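Side-chain contact in cadherin-related family member 2 (Homo sapiens, PDB 5CZR), which holds neighbouring microvilli of the epithelial brush border together through calcium-dependent heterophilic complexes with CDHR5, controlling their packing at the apical membrane: residues 29-32 against 38-41. Residues are numbered along the deposited sequence; the frame is centred on the assembly and turned at random.
Sequences LVAE and PLTY
Leu39 reaches across to Ala31 with one methyl, CD1, which lies 4.3 Å from Ala31 CB and 4.0 Å from the carbonyl oxygen Ala31 O. Its CG is anti to its own carbonyl carbon (chi1 -57°), and the extended chi2 carries CD1 on toward the opposite backbone. The same side chain also touches Asp33 and Asp82, two ligands of the calcium ion at the N-terminal tip, and lies about 6 Å from that ion. The two segments belong to different sheets of the first cadherin repeat, a Greek-key beta sandwich: 29-32 ends strand 25-32, while 38-41 leads into edge strand 40-44; with no backbone ladder between them, side chains of 38-41 reach both side chains and backbone of 29-32. The ring of Tyr41 extends from Leu29 to Ala31. Leu29 O sits over one face of the Tyr41 ring, 3.7 Å above the plane and displaced toward the rim, and Leu29 CB packs 3.8 Å from CD1 of Tyr41. Ala31 CB meets the ring edge, 4.0 Å from Tyr41 CE1. At the far end, Tyr41 OH accepts a weak, bent hydrogen bond from Ala31 N (3.2 Å, 133°), while Val53 and Val80 also pack against this tyrosine.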
ATOM      1  N   LEU A  29     -19.560 -15.784  13.527  1.00 31.01           N
ATOM      2  CA  LEU A  29     -20.792 -16.191  12.865  1.00 32.35           C
ATOM      3  C   LEU A  29     -21.884 -16.321  13.914  1.00 34.08           C
ATOM      4  O   LEU A  29     -21.676 -16.951  14.948  1.00 33.23           O
ATOM      5  CB  LEU A  29     -20.614 -17.519  12.128  1.00 31.39           C
ATOM      6  CG  LEU A  29     -19.764 -17.483  10.861  1.00 30.90           C
ATOM      7  CD1 LEU A  29     -19.405 -18.891  10.417  1.00 29.86           C
ATOM      8  CD2 LEU A  29     -20.510 -16.744   9.757  1.00 31.64           C
ATOM      9  N   VAL A  30     -23.028 -15.686  13.657  1.00 36.35           N
ATOM     10  CA  VAL A  30     -24.114 -15.633  14.622  1.00 39.67           C
ATOM     11  C   VAL A  30     -25.444 -15.879  13.911  1.00 38.34           C
ATOM     12  O   VAL A  30     -25.736 -15.309  12.869  1.00 39.49           O
ATOM     13  CB  VAL A  30     -24.200 -14.275  15.387  1.00 41.99           C
ATOM     14  CG1 VAL A  30     -25.000 -14.452  16.671  1.00 44.08           C
ATOM     15  CG2 VAL A  30     -22.849 -13.692  15.741  1.00 43.61           C
ATOM     16  N   ALA A  31     -26.228 -16.756  14.504  1.00 38.38           N
ATOM     17  CA  ALA A  31     -27.541 -17.098  14.014  1.00 40.20           C
ATOM     18  C   ALA A  31     -28.426 -17.301  15.237  1.00 41.73           C
ATOM     19  O   ALA A  31     -27.936 -17.321  16.356  1.00 40.26           O
ATOM     20  CB  ALA A  31     -27.471 -18.368  13.191  1.00 38.82           C
ATOM     21  N   GLU A  32     -29.728 -17.437  15.006  1.00 46.91           N
ATOM     22  CA  GLU A  32     -30.712 -17.685  16.062  1.00 47.48           C
ATOM     23  C   GLU A  32     -31.636 -18.790  15.613  1.00 45.92           C
ATOM     24  O   GLU A  32     -31.772 -19.088  14.405  1.00 42.49           O
ATOM     25  CB  GLU A  32     -31.516 -16.429  16.361  1.00 53.66           C
ATOM     26  CG  GLU A  32     -32.458 -16.010  15.227  1.00 62.30           C
ATOM     27  CD  GLU A  32     -32.988 -14.571  15.349  1.00 74.27           C
ATOM     28  OE1 GLU A  32     -32.317 -13.707  15.988  1.00 80.70           O
ATOM     29  OE2 GLU A  32     -34.073 -14.289  14.769  1.00 78.13           O
ATOM     30  N   PRO A  38     -29.270 -26.166  19.979  1.00 33.68           N
ATOM     31  CA  PRO A  38     -27.846 -25.930  19.842  1.00 33.10           C
ATOM     32  C   PRO A  38     -27.488 -25.873  18.369  1.00 32.72           C
ATOM     33  O   PRO A  38     -28.006 -26.672  17.589  1.00 30.30           O
ATOM     34  CB  PRO A  38     -27.223 -27.160  20.482  1.00 32.17           C
ATOM     35  CG  PRO A  38     -28.237 -28.222  20.299  1.00 32.94           C
ATOM     36  CD  PRO A  38     -29.556 -27.517  20.485  1.00 33.78           C
ATOM     37  N   LEU A  39     -26.626 -24.911  18.011  1.00 32.77           N
ATOM     38  CA  LEU A  39     -26.298 -24.591  16.608  1.00 31.56           C
ATOM     39  C   LEU A  39     -24.828 -24.785  16.359  1.00 30.79           C
ATOM     40  O   LEU A  39     -23.998 -24.467  17.227  1.00 32.02           O
ATOM     41  CB  LEU A  39     -26.641 -23.135  16.299  1.00 32.02           C
ATOM     42  CG  LEU A  39     -28.108 -22.745  16.561  1.00 33.55           C
ATOM     43  CD1 LEU A  39     -28.362 -21.306  16.137  1.00 34.37           C
ATOM     44  CD2 LEU A  39     -29.054 -23.702  15.834  1.00 33.09           C
ATOM     45  N   THR A  40     -24.495 -25.341  15.191  1.00 30.00           N
ATOM     46  CA  THR A  40     -23.113 -25.498  14.784  1.00 27.75           C
ATOM     47  C   THR A  40     -22.828 -24.814  13.471  1.00 28.73           C
ATOM     48  O   THR A  40     -23.724 -24.666  12.608  1.00 32.35           O
ATOM     49  CB  THR A  40     -22.685 -26.956  14.737  1.00 28.12           C
ATOM     50  OG1 THR A  40     -23.503 -27.678  13.792  1.00 29.28           O
ATOM     51  CG2 THR A  40     -22.807 -27.592  16.132  1.00 27.87           C
ATOM     52  N   TYR A  41     -21.585 -24.341  13.345  1.00 27.15           N
ATOM     53  CA  TYR A  41     -21.208 -23.412  12.297  1.00 26.16           C
ATOM     54  C   TYR A  41     -20.055 -23.925  11.484  1.00 24.80           C
ATOM     55  O   TYR A  41     -19.178 -24.654  11.968  1.00 24.05           O
ATOM     56  CB  TYR A  41     -20.793 -22.067  12.884  1.00 25.98           C
ATOM     57  CG  TYR A  41     -21.868 -21.361  13.638  1.00 26.85           C
ATOM     58  CD1 TYR A  41     -22.763 -20.529  12.992  1.00 27.26           C
ATOM     59  CD2 TYR A  41     -21.987 -21.501  15.026  1.00 27.58           C
ATOM     60  CE1 TYR A  41     -23.763 -19.855  13.711  1.00 29.64           C
ATOM     61  CE2 TYR A  41     -22.983 -20.836  15.743  1.00 28.23           C
ATOM     62  CZ  TYR A  41     -23.860 -20.018  15.080  1.00 29.48           C
ATOM     63  OH  TYR A  41     -24.819 -19.338  15.772  1.00 32.45           O
TER